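Local coordinates for Tat-secreted protein Rv2525c (PDB 4PMQ), which may act as a peptidoglycan hydrolase with glycosidase activity and hydrolyses p-nitrophenyl esters in vitro, preferring the butyrate, at residues 6-11 / 190-195; 158-163 / 177-182; 28-33 / 45-50; 107-112 / 138-143. One frame throughout, in Å; residues are numbered along the deposited sequence.

Contact 1 of 4, residues 6-11 / 190-195; sequences TLLDYA and VGVDVN
The antiparallel pairing of strands 6-9 and 190-195 joins the first strand of the chain to the last, with L7-N195 and D9-D193 as hydrogen-bonded pairs and L8-V194 as the non-hydrogen-bonded pair between them. L7 N gives a bond of 2.8 Å to N195 O, and D193 N one of 2.9 Å to D9 O. The L7 carbonyl oxygen is gripped twice by one residue: N195 N comes in nearly along the C=O axis, and N195 ND2, 3.0 Å from L7 O, sits well above the carbonyl plane. The same amide nitrogen bonds D9 OD2 at 2.8 Å and 170°, in the amide plane and on the anti lone pair of the carboxylate, so both amide hydrogens are used; with N195 OD1 accepting from W160 NE1, all three bonds fix the amide's rotation. In this TIM-barrel-like fold, the seam closes the curled sheet. D9 CG lies between its own N and carbonyl carbon (chi1 74°), which turns the carboxylate toward D193, the two planes 58° apart; D9 OD1 and D193 OD2 are 2.5 Å apart. D9 OD2 also accepts from Q179, while D193 OD1 is held by the backbone N of D183. The L8 and V194 side chains lie alongside each other on the other side of the sheet, L8 CD2 to V194 CG2 4.1 Å, and V192 CG1 packs 3.7 Å from Y10 CD1.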
loop_
_atom_site.group_PDB
_atom_site.type_symbol
_atom_site.label_atom_id
_atom_site.label_comp_id
_atom_site.label_asym_id
_atom_site.label_seq_id
_atom_site.Cartn_x
_atom_site.Cartn_y
_atom_site.Cartn_z
ATOM N N THR A 6 12.232 -0.480 9.045
ATOM C CA THR A 6 11.882 -1.115 7.781
ATOM C C THR A 6 10.560 -1.846 7.884
ATOM O O THR A 6 10.366 -2.545 8.885
ATOM C CB THR A 6 13.021 -2.125 7.496
ATOM O OG1 THR A 6 14.254 -1.424 7.279
ATOM C CG2 THR A 6 12.724 -3.088 6.369
ATOM N N LEU A 7 9.746 -1.779 6.837
ATOM C CA LEU A 7 8.526 -2.535 6.637
ATOM C C LEU A 7 8.684 -3.346 5.380
ATOM O O LEU A 7 9.161 -2.817 4.371
ATOM C CB LEU A 7 7.284 -1.656 6.508
ATOM C CG LEU A 7 6.986 -0.728 7.687
ATOM C CD1 LEU A 7 5.800 0.159 7.361
ATOM C CD2 LEU A 7 6.691 -1.503 8.988
ATOM N N LEU A 8 8.265 -4.618 5.416
ATOM C CA LEU A 8 8.359 -5.439 4.206
ATOM C C LEU A 8 7.017 -5.517 3.528
ATOM O O LEU A 8 6.000 -5.566 4.212
ATOM C CB LEU A 8 8.819 -6.863 4.576
ATOM C CG LEU A 8 10.161 -6.976 5.315
ATOM C CD1 LEU A 8 10.488 -8.434 5.592
ATOM C CD2 LEU A 8 11.310 -6.258 4.544
ATOM N N ASP A 9 7.018 -5.610 2.194
ATOM C CA ASP A 9 5.773 -5.870 1.470
ATOM C C ASP A 9 6.001 -7.081 0.557
ATOM O O ASP A 9 7.118 -7.305 0.089
ATOM C CB ASP A 9 5.232 -4.644 0.726
ATOM C CG ASP A 9 6.008 -4.291 -0.522
ATOM O OD1 ASP A 9 5.814 -4.978 -1.551
ATOM O OD2 ASP A 9 6.798 -3.332 -0.471
ATOM N N TYR A 10 4.957 -7.891 0.349
ATOM C CA TYR A 10 5.088 -9.142 -0.411
ATOM C C TYR A 10 3.736 -9.648 -0.808
ATOM O O TYR A 10 2.787 -9.504 -0.032
ATOM C CB TYR A 10 5.806 -10.220 0.431
ATOM C CG TYR A 10 5.445 -10.200 1.904
ATOM C CD1 TYR A 10 6.087 -9.334 2.787
ATOM C CD2 TYR A 10 4.476 -11.064 2.420
ATOM C CE1 TYR A 10 5.768 -9.311 4.141
ATOM C CE2 TYR A 10 4.168 -11.071 3.788
ATOM C CZ TYR A 10 4.808 -10.177 4.636
ATOM O OH TYR A 10 4.542 -10.119 5.975
ATOM N N ALA A 11 3.656 -10.257 -1.992
ATOM C CA ALA A 11 2.399 -10.802 -2.512
ATOM C C ALA A 11 2.413 -12.321 -2.643
ATOM O O ALA A 11 1.326 -12.914 -2.707
ATOM C CB ALA A 11 2.118 -10.197 -3.886
ATOM N N VAL A 190 9.779 -16.354 0.682
ATOM C CA VAL A 190 8.963 -15.393 -0.068
ATOM C C VAL A 190 9.768 -14.151 -0.461
ATOM O O VAL A 190 10.435 -13.560 0.404
ATOM C CB VAL A 190 7.725 -15.000 0.795
ATOM C CG1 VAL A 190 6.847 -13.964 0.087
ATOM C CG2 VAL A 190 6.909 -16.241 1.200
ATOM N N GLY A 191 9.697 -13.764 -1.740
ATOM C CA GLY A 191 10.328 -12.524 -2.201
ATOM C C GLY A 191 9.683 -11.325 -1.513
ATOM O O GLY A 191 8.450 -11.274 -1.348
ATOM N N VAL A 192 10.510 -10.376 -1.029
ATOM C CA VAL A 192 9.962 -9.197 -0.350
ATOM C C VAL A 192 10.572 -7.931 -0.923
ATOM O O VAL A 192 11.688 -7.958 -1.453
ATOM C CB VAL A 192 10.149 -9.221 1.201
ATOM C CG1 VAL A 192 9.477 -10.438 1.832
ATOM C CG2 VAL A 192 11.628 -9.124 1.615
ATOM N N ASP A 193 9.828 -6.839 -0.795
ATOM C CA ASP A 193 10.268 -5.479 -1.060
ATOM C C ASP A 193 10.545 -4.815 0.264
ATOM O O ASP A 193 9.875 -5.117 1.268
ATOM C CB ASP A 193 9.222 -4.681 -1.858
ATOM C CG ASP A 193 8.728 -5.389 -3.113
ATOM O OD1 ASP A 193 9.572 -5.993 -3.830
ATOM O OD2 ASP A 193 7.522 -5.275 -3.419
ATOM N N VAL A 194 11.479 -3.878 0.273
ATOM C CA VAL A 194 11.879 -3.198 1.495
ATOM C C VAL A 194 11.412 -1.763 1.465
ATOM O O VAL A 194 11.632 -1.057 0.471
ATOM C CB VAL A 194 13.407 -3.286 1.713
ATOM C CG1 VAL A 194 13.816 -2.559 2.982
ATOM C CG2 VAL A 194 13.870 -4.745 1.765
ATOM N N ASN A 195 10.791 -1.323 2.578
ATOM C CA ASN A 195 10.281 0.037 2.686
ATOM C C ASN A 195 10.854 0.696 3.915
ATOM O O ASN A 195 10.857 0.075 4.993
ATOM C CB ASN A 195 8.748 0.043 2.755
ATOM C CG ASN A 195 8.156 -0.693 1.580
ATOM O OD1 ASN A 195 8.046 -0.126 0.497
ATOM N ND2 ASN A 195 7.888 -1.990 1.740
HETATM O O HOH W 1 6.246 -11.696 -2.974
#

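Contact 2 of 4, residues 158-163 / 177-182; sequences YFWQHN and LHQVEI
N163 OD1 takes two N-H groups: H178 NE2 donates to it at 2.8 Å, in the carbonyl plane and on a lone pair, and Q161 NE2 adds a weak bond of 3.3 Å. N163 OD1 lies almost in the plane of the H178 ring, consistent with an N-H at NE2. Q161, extended beyond a CG anti to its backbone N (chi1 -179°), runs alongside H178 and lays its amide carbon CD over one ring face, the two planes 41° apart; its amide ends are taken by H172 and Y170. The backbones pair in parallel, Q161 N to L177 O at 2.9 Å and Q179 N to Q161 O at 2.8 Å. On the W160-L177 side, W160 CD1 rests 3.5 Å from L177 CB, and the indole NE1 reaches N195 OD1. A water joins N163 N to Q179 OE1, 2.9 Å from that oxygen, which also bonds Y141 OH. V180 and E181 both face V194, a classic beta bulge just beyond the paired residues. Parallel neighbours whose C-terminal ends carry polar side chains toward a ligand pocket, here with Q179 NE2 bonded to a glycerol, are typical of TIM-barrel glycoside hydrolases.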
loop_
_atom_site.group_PDB
_atom_site.type_symbol
_atom_site.label_atom_id
_atom_site.label_comp_id
_atom_site.label_asym_id
_atom_site.label_seq_id
_atom_site.Cartn_x
_atom_site.Cartn_y
_atom_site.Cartn_z
ATOM N N TYR A 158 -1.918 10.045 3.401
ATOM C CA TYR A 158 -0.690 9.260 3.603
ATOM C C TYR A 158 -0.070 8.973 2.252
ATOM O O TYR A 158 -0.773 8.716 1.270
ATOM C CB TYR A 158 -0.973 7.953 4.343
ATOM C CG TYR A 158 -1.350 8.142 5.799
ATOM C CD1 TYR A 158 -0.379 8.111 6.791
ATOM C CD2 TYR A 158 -2.689 8.284 6.187
ATOM C CE1 TYR A 158 -0.707 8.272 8.138
ATOM C CE2 TYR A 158 -3.030 8.471 7.535
ATOM C CZ TYR A 158 -2.031 8.435 8.507
ATOM O OH TYR A 158 -2.297 8.558 9.851
ATOM N N PHE A 159 1.282 9.006 2.204
ATOM C CA PHE A 159 1.971 8.845 0.931
ATOM C C PHE A 159 3.111 7.834 1.058
ATOM O O PHE A 159 3.939 7.918 1.965
ATOM C CB PHE A 159 2.483 10.230 0.479
ATOM C CG PHE A 159 1.340 11.211 0.348
ATOM C CD1 PHE A 159 0.452 11.127 -0.725
ATOM C CD2 PHE A 159 1.074 12.134 1.357
ATOM C CE1 PHE A 159 -0.651 11.979 -0.811
ATOM C CE2 PHE A 159 -0.043 12.987 1.273
ATOM C CZ PHE A 159 -0.903 12.892 0.195
ATOM N N TRP A 160 3.133 6.867 0.152
ATOM C CA TRP A 160 4.139 5.809 0.136
ATOM C C TRP A 160 4.805 5.859 -1.214
ATOM O O TRP A 160 4.159 5.595 -2.232
ATOM C CB TRP A 160 3.453 4.448 0.399
ATOM C CG TRP A 160 4.323 3.233 0.251
ATOM C CD1 TRP A 160 5.688 3.175 0.259
ATOM C CD2 TRP A 160 3.860 1.882 0.111
ATOM N NE1 TRP A 160 6.108 1.868 0.120
ATOM C CE2 TRP A 160 5.004 1.054 0.027
ATOM C CE3 TRP A 160 2.586 1.287 0.082
ATOM C CZ2 TRP A 160 4.916 -0.327 -0.193
ATOM C CZ3 TRP A 160 2.497 -0.077 -0.145
ATOM C CH2 TRP A 160 3.650 -0.878 -0.237
ATOM N N GLN A 161 6.069 6.321 -1.233
ATOM C CA GLN A 161 6.751 6.532 -2.496
ATOM C C GLN A 161 7.315 5.273 -3.113
ATOM O O GLN A 161 8.017 4.517 -2.420
ATOM C CB GLN A 161 7.899 7.539 -2.318
ATOM C CG GLN A 161 8.637 7.829 -3.639
ATOM C CD GLN A 161 9.788 8.782 -3.398
ATOM O OE1 GLN A 161 9.660 9.704 -2.596
ATOM N NE2 GLN A 161 10.937 8.528 -4.022
ATOM N N HIS A 162 7.089 5.101 -4.437
ATOM C CA HIS A 162 7.798 4.078 -5.235
ATOM C C HIS A 162 8.739 4.824 -6.185
ATOM O O HIS A 162 8.577 6.026 -6.399
ATOM C CB HIS A 162 6.920 3.051 -5.961
ATOM C CG HIS A 162 6.054 3.556 -7.073
ATOM N ND1 HIS A 162 6.592 3.953 -8.303
ATOM C CD2 HIS A 162 4.704 3.568 -7.166
ATOM C CE1 HIS A 162 5.553 4.203 -9.089
ATOM N NE2 HIS A 162 4.396 3.987 -8.454
ATOM N N ASN A 163 9.723 4.136 -6.734
ATOM C CA ASN A 163 10.764 4.804 -7.518
ATOM C C ASN A 163 10.589 4.760 -9.055
ATOM O O ASN A 163 11.479 5.218 -9.780
ATOM C CB ASN A 163 12.105 4.199 -7.126
ATOM C CG ASN A 163 12.515 4.639 -5.735
ATOM O OD1 ASN A 163 11.895 5.547 -5.126
ATOM N ND2 ASN A 163 13.581 4.040 -5.224
ATOM N N LEU A 177 6.283 6.703 3.938
ATOM C CA LEU A 177 6.979 5.460 3.642
ATOM C C LEU A 177 7.675 5.583 2.316
ATOM O O LEU A 177 7.170 6.299 1.450
ATOM C CB LEU A 177 5.969 4.303 3.562
ATOM C CG LEU A 177 5.098 4.114 4.805
ATOM C CD1 LEU A 177 3.962 3.108 4.572
ATOM C CD2 LEU A 177 5.929 3.690 6.020
ATOM N N HIS A 178 8.782 4.862 2.130
ATOM C CA HIS A 178 9.493 4.877 0.834
ATOM C C HIS A 178 9.960 3.464 0.460
ATOM O O HIS A 178 10.717 2.855 1.198
ATOM C CB HIS A 178 10.684 5.856 0.874
ATOM C CG HIS A 178 11.496 5.963 -0.378
ATOM N ND1 HIS A 178 12.756 6.517 -0.349
ATOM C CD2 HIS A 178 11.181 5.659 -1.666
ATOM C CE1 HIS A 178 13.198 6.497 -1.601
ATOM N NE2 HIS A 178 12.301 5.965 -2.429
ATOM N N GLN A 179 9.508 2.960 -0.687
ATOM C CA GLN A 179 9.923 1.654 -1.187
ATOM C C GLN A 179 11.320 1.838 -1.775
ATOM O O GLN A 179 11.472 2.576 -2.759
ATOM C CB GLN A 179 8.915 1.150 -2.215
ATOM C CG GLN A 179 9.102 -0.337 -2.526
ATOM C CD GLN A 179 8.005 -0.777 -3.446
ATOM O OE1 GLN A 179 7.832 -0.211 -4.521
ATOM N NE2 GLN A 179 7.267 -1.826 -3.065
ATOM N N VAL A 180 12.335 1.244 -1.116
ATOM C CA VAL A 180 13.742 1.430 -1.527
ATOM C C VAL A 180 14.372 0.207 -2.195
ATOM O O VAL A 180 15.462 0.342 -2.737
ATOM C CB VAL A 180 14.632 1.908 -0.345
ATOM C CG1 VAL A 180 14.170 3.280 0.130
ATOM C CG2 VAL A 180 14.637 0.904 0.819
ATOM N N GLU A 181 13.732 -0.969 -2.151
ATOM C CA GLU A 181 14.319 -2.178 -2.762
ATOM C C GLU A 181 13.211 -3.094 -3.204
ATOM O O GLU A 181 12.301 -3.354 -2.426
ATOM C CB GLU A 181 15.195 -2.876 -1.719
ATOM C CG GLU A 181 16.210 -3.845 -2.256
ATOM C CD GLU A 181 16.853 -4.660 -1.150
ATOM O OE1 GLU A 181 17.983 -4.318 -0.734
ATOM O OE2 GLU A 181 16.220 -5.641 -0.696
ATOM N N ILE A 182 13.280 -3.570 -4.452
ATOM C CA ILE A 182 12.286 -4.475 -5.022
ATOM C C ILE A 182 12.891 -5.851 -5.233
ATOM O O ILE A 182 13.921 -5.967 -5.906
ATOM C CB ILE A 182 11.747 -3.922 -6.376
ATOM C CG1 ILE A 182 11.044 -2.581 -6.198
ATOM C CG2 ILE A 182 10.858 -4.959 -7.109
ATOM C CD1 ILE A 182 9.888 -2.621 -5.413
HETATM O O HOH W 2 9.874 1.249 -5.893
#

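Contact 3 of 4, residues 28-33 / 45-50; sequences AIRYVS and KPIQLS. With TLA (L(+)-tartaric acid), chain B.
K45 lies across the face of the Y31 ring, its CE 3.8 Å from the ring centroid and almost on the ring normal, a CH-pi contact. The chain is fully extended beyond CG (chi3 179°), which carries NZ past the ring centre as a cation-pi partner 4.8 Å from the Y31 centroid and on to the bound tartrate. NZ donates to tartrate O4 at 2.8 Å and also hydrogen-bonds Q67 O. Tartrate O3 donates to Y31 OH at 2.9 Å and thus lies between Y31 OH and, weakly, K45 NZ. P46 follows a cis peptide bond; its CA lies 3.2 Å from Y31 O, a CA-H...O contact. I47 N closes the backbone link with a 2.8 Å bond to Y31 O at 163°. I47 CB sits over one face of the R30 guanidinium, whose NE forms a salt bridge with E51; of its branches, CG2 lies beside V32 CG1 at 3.9 Å and CD1 meets R30 CB. Q48 is the N-cap of helix 49-57, so the contact ties the end of strand 27-31 to the start of the helix in a beta-alpha-beta unit. An ammonium held over a tyrosine, with R36 also bonded to the tartrate, would suit an anionic or hydroxyl-rich ligand; the tartrate itself probably comes from the crystallisation liquor.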
loop_
_atom_site.group_PDB
_atom_site.type_symbol
_atom_site.label_atom_id
_atom_site.label_comp_id
_atom_site.label_asym_id
_atom_site.label_seq_id
_atom_site.Cartn_x
_atom_site.Cartn_y
_atom_site.Cartn_z
ATOM N N ALA A 28 5.092 -5.035 8.532
ATOM C CA ALA A 28 4.848 -5.321 7.126
ATOM C C ALA A 28 3.702 -4.471 6.592
ATOM O O ALA A 28 2.806 -4.106 7.361
ATOM C CB ALA A 28 4.510 -6.795 6.956
ATOM N N ILE A 29 3.729 -4.180 5.286
ATOM C CA ILE A 29 2.651 -3.480 4.562
ATOM C C ILE A 29 1.975 -4.595 3.814
ATOM O O ILE A 29 2.630 -5.245 2.990
ATOM C CB ILE A 29 3.146 -2.341 3.603
ATOM C CG1 ILE A 29 4.027 -1.304 4.339
ATOM C CG2 ILE A 29 1.922 -1.667 2.959
ATOM C CD1 ILE A 29 4.866 -0.462 3.458
ATOM N N ARG A 30 0.703 -4.847 4.115
ATOM C CA ARG A 30 0.003 -6.018 3.631
ATOM C C ARG A 30 -1.262 -5.694 2.838
ATOM O O ARG A 30 -1.957 -4.706 3.101
ATOM C CB ARG A 30 -0.326 -6.908 4.857
ATOM C CG ARG A 30 0.946 -7.409 5.592
ATOM C CD ARG A 30 1.759 -8.374 4.732
ATOM N NE ARG A 30 0.994 -9.606 4.601
ATOM C CZ ARG A 30 0.394 -10.027 3.491
ATOM N NH1 ARG A 30 0.530 -9.349 2.349
ATOM N NH2 ARG A 30 -0.346 -11.135 3.512
ATOM N N TYR A 31 -1.574 -6.575 1.864
ATOM C CA TYR A 31 -2.668 -6.364 0.947
ATOM C C TYR A 31 -4.030 -6.639 1.523
ATOM O O TYR A 31 -4.312 -7.755 1.987
ATOM C CB TYR A 31 -2.493 -7.278 -0.271
ATOM C CG TYR A 31 -1.303 -6.902 -1.106
ATOM C CD1 TYR A 31 -1.356 -5.811 -1.974
ATOM C CD2 TYR A 31 -0.110 -7.616 -1.018
ATOM C CE1 TYR A 31 -0.272 -5.466 -2.768
ATOM C CE2 TYR A 31 0.993 -7.271 -1.804
ATOM C CZ TYR A 31 0.899 -6.198 -2.683
ATOM O OH TYR A 31 1.960 -5.837 -3.479
ATOM N N VAL A 32 -4.914 -5.656 1.352
ATOM C CA VAL A 32 -6.327 -5.822 1.683
ATOM C C VAL A 32 -7.083 -5.906 0.332
ATOM O O VAL A 32 -8.063 -5.207 0.091
ATOM C CB VAL A 32 -6.862 -4.734 2.651
ATOM C CG1 VAL A 32 -6.237 -4.908 4.039
ATOM C CG2 VAL A 32 -6.623 -3.306 2.120
ATOM N N SER A 33 -6.594 -6.799 -0.546
ATOM C CA SER A 33 -7.114 -7.006 -1.903
ATOM C C SER A 33 -7.283 -8.464 -2.254
ATOM O O SER A 33 -6.603 -9.333 -1.715
ATOM C CB SER A 33 -6.143 -6.421 -2.921
ATOM O OG SER A 33 -5.881 -5.066 -2.657
ATOM N N LYS A 45 -2.284 -12.350 -0.720
ATOM C CA LYS A 45 -3.469 -11.488 -0.876
ATOM C C LYS A 45 -4.759 -12.254 -0.572
ATOM O O LYS A 45 -5.004 -13.257 -1.216
ATOM C CB LYS A 45 -3.572 -10.969 -2.325
ATOM C CG LYS A 45 -2.435 -10.106 -2.836
ATOM C CD LYS A 45 -2.863 -9.447 -4.166
ATOM C CE LYS A 45 -1.785 -8.559 -4.714
ATOM N NZ LYS A 45 -2.254 -7.916 -5.978
ATOM N N PRO A 46 -5.648 -11.787 0.301
ATOM C CA PRO A 46 -5.511 -10.659 1.223
ATOM C C PRO A 46 -4.946 -11.127 2.558
ATOM O O PRO A 46 -4.971 -12.335 2.846
ATOM C CB PRO A 46 -6.971 -10.212 1.411
ATOM C CG PRO A 46 -7.800 -11.465 1.239
ATOM C CD PRO A 46 -6.923 -12.506 0.531
ATOM N N ILE A 47 -4.475 -10.198 3.380
ATOM C CA ILE A 47 -4.065 -10.533 4.739
ATOM C C ILE A 47 -5.291 -11.089 5.472
ATOM O O ILE A 47 -6.375 -10.514 5.334
ATOM C CB ILE A 47 -3.454 -9.310 5.478
ATOM C CG1 ILE A 47 -3.119 -9.665 6.947
ATOM C CG2 ILE A 47 -4.343 -8.043 5.366
ATOM C CD1 ILE A 47 -2.278 -8.587 7.778
ATOM N N GLN A 48 -5.121 -12.202 6.230
ATOM C CA GLN A 48 -6.209 -12.783 7.008
ATOM C C GLN A 48 -6.062 -12.389 8.484
ATOM O O GLN A 48 -4.947 -12.066 8.950
ATOM C CB GLN A 48 -6.232 -14.326 6.868
ATOM C CG GLN A 48 -6.290 -14.865 5.428
ATOM C CD GLN A 48 -7.605 -14.579 4.734
ATOM O OE1 GLN A 48 -8.692 -14.636 5.327
ATOM N NE2 GLN A 48 -7.544 -14.326 3.438
ATOM N N LEU A 49 -7.176 -12.490 9.249
ATOM C CA LEU A 49 -7.132 -12.159 10.671
ATOM C C LEU A 49 -5.991 -12.893 11.435
ATOM O O LEU A 49 -5.286 -12.258 12.236
ATOM C CB LEU A 49 -8.482 -12.482 11.307
ATOM C CG LEU A 49 -8.611 -12.192 12.823
ATOM C CD1 LEU A 49 -8.517 -10.704 13.114
ATOM C CD2 LEU A 49 -9.942 -12.739 13.363
ATOM N N SER A 50 -5.802 -14.193 11.156
ATOM C CA SER A 50 -4.790 -15.017 11.866
ATOM C C SER A 50 -3.369 -14.469 11.635
ATOM O O SER A 50 -2.563 -14.450 12.569
ATOM C CB SER A 50 -4.860 -16.471 11.423
ATOM O OG SER A 50 -4.643 -16.606 10.027
HETATM O O1 TLA B . 4.582 -6.667 -5.705
HETATM O O11 TLA B . 4.252 -8.764 -6.460
HETATM C C1 TLA B . 4.016 -7.462 -6.444
HETATM C C2 TLA B . 2.938 -7.027 -7.433
HETATM O O2 TLA B . 2.755 -5.621 -7.413
HETATM C C3 TLA B . 1.613 -7.723 -7.099
HETATM O O3 TLA B . 1.091 -7.256 -5.873
HETATM C C4 TLA B . 0.595 -7.530 -8.218
HETATM O O4 TLA B . -0.540 -7.144 -7.998
HETATM O O41 TLA B . 1.034 -7.915 -9.387
#

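Contact 4 of 4, residues 107-112 / 138-143; sequences ASIDDN and TGVYAN. With GOL (glycerol), chain E.
Y141 sets its CB 3.9 Å from A107 O, and chi1 of 166° sends the ring out along S108. CD2 passes 3.8 Å from S108 OG, and CE2 has D110 OD1, of a carboxylate held by Q67 and K70, at the ring edge, 4.1 Å away. Over one face lies a bound glycerol, its C2 3.6 Å from CE2 and offset toward the rim. At the tip, Y141 OH accepts a bond from glycerol O1 and is also bonded to Q179; glycerol O3 donates to S108 OG in one of two S108 conformers, and Y66 O is the protein partner of that hydroxyl. Along the backbone the parallel strands of this beta-alpha-beta unit are joined by Y141 N to A107 O (2.9 Å) and I109 N to Y141 O. I109 packs against V140 and A142, while a water links D111 O to N143 N, and N143 OD1 caps the next helix at T146. The glycerol probably comes from the crystallisation liquor, yet its partners Y141, S108, Y31, Q67 and Q179 are consistent with a sugar-binding pocket.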
loop_
_atom_site.group_PDB
_atom_site.type_symbol
_atom_site.label_atom_id
_atom_site.label_comp_id
_atom_site.label_asym_id
_atom_site.label_seq_id
_atom_site.Cartn_x
_atom_site.Cartn_y
_atom_site.Cartn_z
ATOM N N ALA A 107 -4.022 3.089 -1.319
ATOM C CA ALA A 107 -4.489 2.745 -2.676
ATOM C C ALA A 107 -3.285 2.786 -3.630
ATOM O O ALA A 107 -2.508 3.760 -3.605
ATOM C CB ALA A 107 -5.569 3.715 -3.114
ATOM N N SER A 108 -3.123 1.751 -4.489
ATOM C CA SER A 108 -1.948 1.710 -5.355
ATOM C C SER A 108 -2.111 2.322 -6.741
ATOM O O SER A 108 -3.086 2.056 -7.472
ATOM C CB SER A 108 -1.466 0.277 -5.519
ATOM O OG SER A 108 -1.166 -0.215 -4.228
ATOM N N ILE A 109 -1.095 3.125 -7.102
ATOM C CA ILE A 109 -0.899 3.732 -8.410
ATOM C C ILE A 109 0.434 3.097 -8.851
ATOM O O ILE A 109 1.478 3.741 -8.749
ATOM C CB ILE A 109 -0.914 5.282 -8.465
ATOM C CG1 ILE A 109 -2.161 5.926 -7.758
ATOM C CG2 ILE A 109 -0.776 5.753 -9.936
ATOM C CD1 ILE A 109 -3.526 5.462 -8.213
ATOM N N ASP A 110 0.394 1.788 -9.252
ATOM C CA ASP A 110 1.557 0.988 -9.617
ATOM C C ASP A 110 1.937 1.268 -11.076
ATOM O O ASP A 110 1.967 0.381 -11.929
ATOM C CB ASP A 110 1.203 -0.506 -9.373
ATOM C CG ASP A 110 2.361 -1.455 -9.597
ATOM O OD1 ASP A 110 3.531 -1.025 -9.404
ATOM O OD2 ASP A 110 2.106 -2.604 -10.015
ATOM N N ASP A 111 2.170 2.551 -11.361
ATOM C CA ASP A 111 2.423 3.095 -12.690
ATOM C C ASP A 111 3.214 4.391 -12.597
ATOM O O ASP A 111 3.384 4.964 -11.500
ATOM C CB ASP A 111 1.047 3.383 -13.361
ATOM C CG ASP A 111 0.424 2.155 -13.993
ATOM O OD1 ASP A 111 1.009 1.624 -14.963
ATOM O OD2 ASP A 111 -0.631 1.707 -13.497
ATOM N N ASN A 112 3.638 4.879 -13.763
ATOM C CA ASN A 112 4.368 6.132 -13.938
ATOM C C ASN A 112 3.500 6.989 -14.868
ATOM O O ASN A 112 3.748 7.056 -16.087
ATOM C CB ASN A 112 5.779 5.860 -14.513
ATOM C CG ASN A 112 6.540 7.146 -14.720
ATOM O OD1 ASN A 112 6.183 8.171 -14.127
ATOM N ND2 ASN A 112 7.585 7.114 -15.575
ATOM N N THR A 138 -7.255 7.853 3.421
ATOM C CA THR A 138 -6.816 7.580 2.066
ATOM C C THR A 138 -5.299 7.707 1.973
ATOM O O THR A 138 -4.756 8.805 2.090
ATOM C CB THR A 138 -7.574 8.492 1.077
ATOM O OG1 THR A 138 -8.972 8.170 1.166
ATOM C CG2 THR A 138 -7.133 8.276 -0.384
ATOM N N GLY A 139 -4.652 6.581 1.686
ATOM C CA GLY A 139 -3.219 6.546 1.441
ATOM C C GLY A 139 -2.987 6.389 -0.048
ATOM O O GLY A 139 -3.846 5.875 -0.784
ATOM N N VAL A 140 -1.802 6.806 -0.508
ATOM C CA VAL A 140 -1.470 6.693 -1.920
ATOM C C VAL A 140 -0.069 6.119 -2.072
ATOM O O VAL A 140 0.882 6.733 -1.579
ATOM C CB VAL A 140 -1.572 8.073 -2.665
ATOM C CG1 VAL A 140 -1.392 7.893 -4.184
ATOM C CG2 VAL A 140 -2.911 8.766 -2.383
ATOM N N TYR A 141 0.052 4.982 -2.805
ATOM C CA TYR A 141 1.326 4.374 -3.196
ATOM C C TYR A 141 1.559 4.863 -4.617
ATOM O O TYR A 141 0.782 4.531 -5.513
ATOM C CB TYR A 141 1.271 2.830 -3.116
ATOM C CG TYR A 141 2.404 2.102 -3.818
ATOM C CD1 TYR A 141 3.679 2.022 -3.242
ATOM C CD2 TYR A 141 2.195 1.448 -5.029
ATOM C CE1 TYR A 141 4.696 1.276 -3.843
ATOM C CE2 TYR A 141 3.224 0.760 -5.671
ATOM C CZ TYR A 141 4.466 0.660 -5.067
ATOM O OH TYR A 141 5.438 -0.085 -5.689
ATOM N N ALA A 142 2.570 5.698 -4.826
ATOM C CA ALA A 142 2.808 6.278 -6.153
ATOM C C ALA A 142 4.236 6.768 -6.225
ATOM O O ALA A 142 4.881 6.862 -5.163
ATOM C CB ALA A 142 1.847 7.452 -6.379
ATOM N N ASN A 143 4.701 7.194 -7.432
ATOM C CA ASN A 143 6.046 7.786 -7.511
ATOM C C ASN A 143 5.983 9.230 -6.917
ATOM O O ASN A 143 4.888 9.731 -6.557
ATOM C CB ASN A 143 6.573 7.779 -8.940
ATOM C CG ASN A 143 5.737 8.590 -9.904
ATOM O OD1 ASN A 143 5.167 9.644 -9.556
ATOM N ND2 ASN A 143 5.739 8.205 -11.173
HETATM C C1 GOL E . 4.027 -2.827 -3.530
HETATM O O1 GOL E . 5.034 -3.090 -4.494
HETATM C C2 GOL E . 2.732 -2.482 -4.224
HETATM O O2 GOL E . 2.273 -3.612 -4.975
HETATM C C3 GOL E . 1.724 -2.083 -3.171
HETATM O O3 GOL E . 0.392 -2.257 -3.625
HETATM O O HOH W 3 2.761 6.966 -9.625
#

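Overall arrangement
From the N terminus, strand 6-9 pairs with strand 190-197, so contact 1 closes a loop that encloses all the others. Contact 3 closes first, a short loop from strand 27-31 to the start of helix 49-57; contact 4 follows, spanning helix 115-133, and contact 2 closes last of the three, before contact 1, over residues without helix or strand. These three run in series and none crosses another. Strand 6-9 neighbours strand 27-31, and strand 177-181 neighbours strand 190-197, which connects contact 1 to contacts 3 and 2; strands 138-142 and 158-161 connect contact 4 to contact 2. Contacts 2 and 3, centres about 18 Å apart, nevertheless touch through W160 and I29 within the curled sheet.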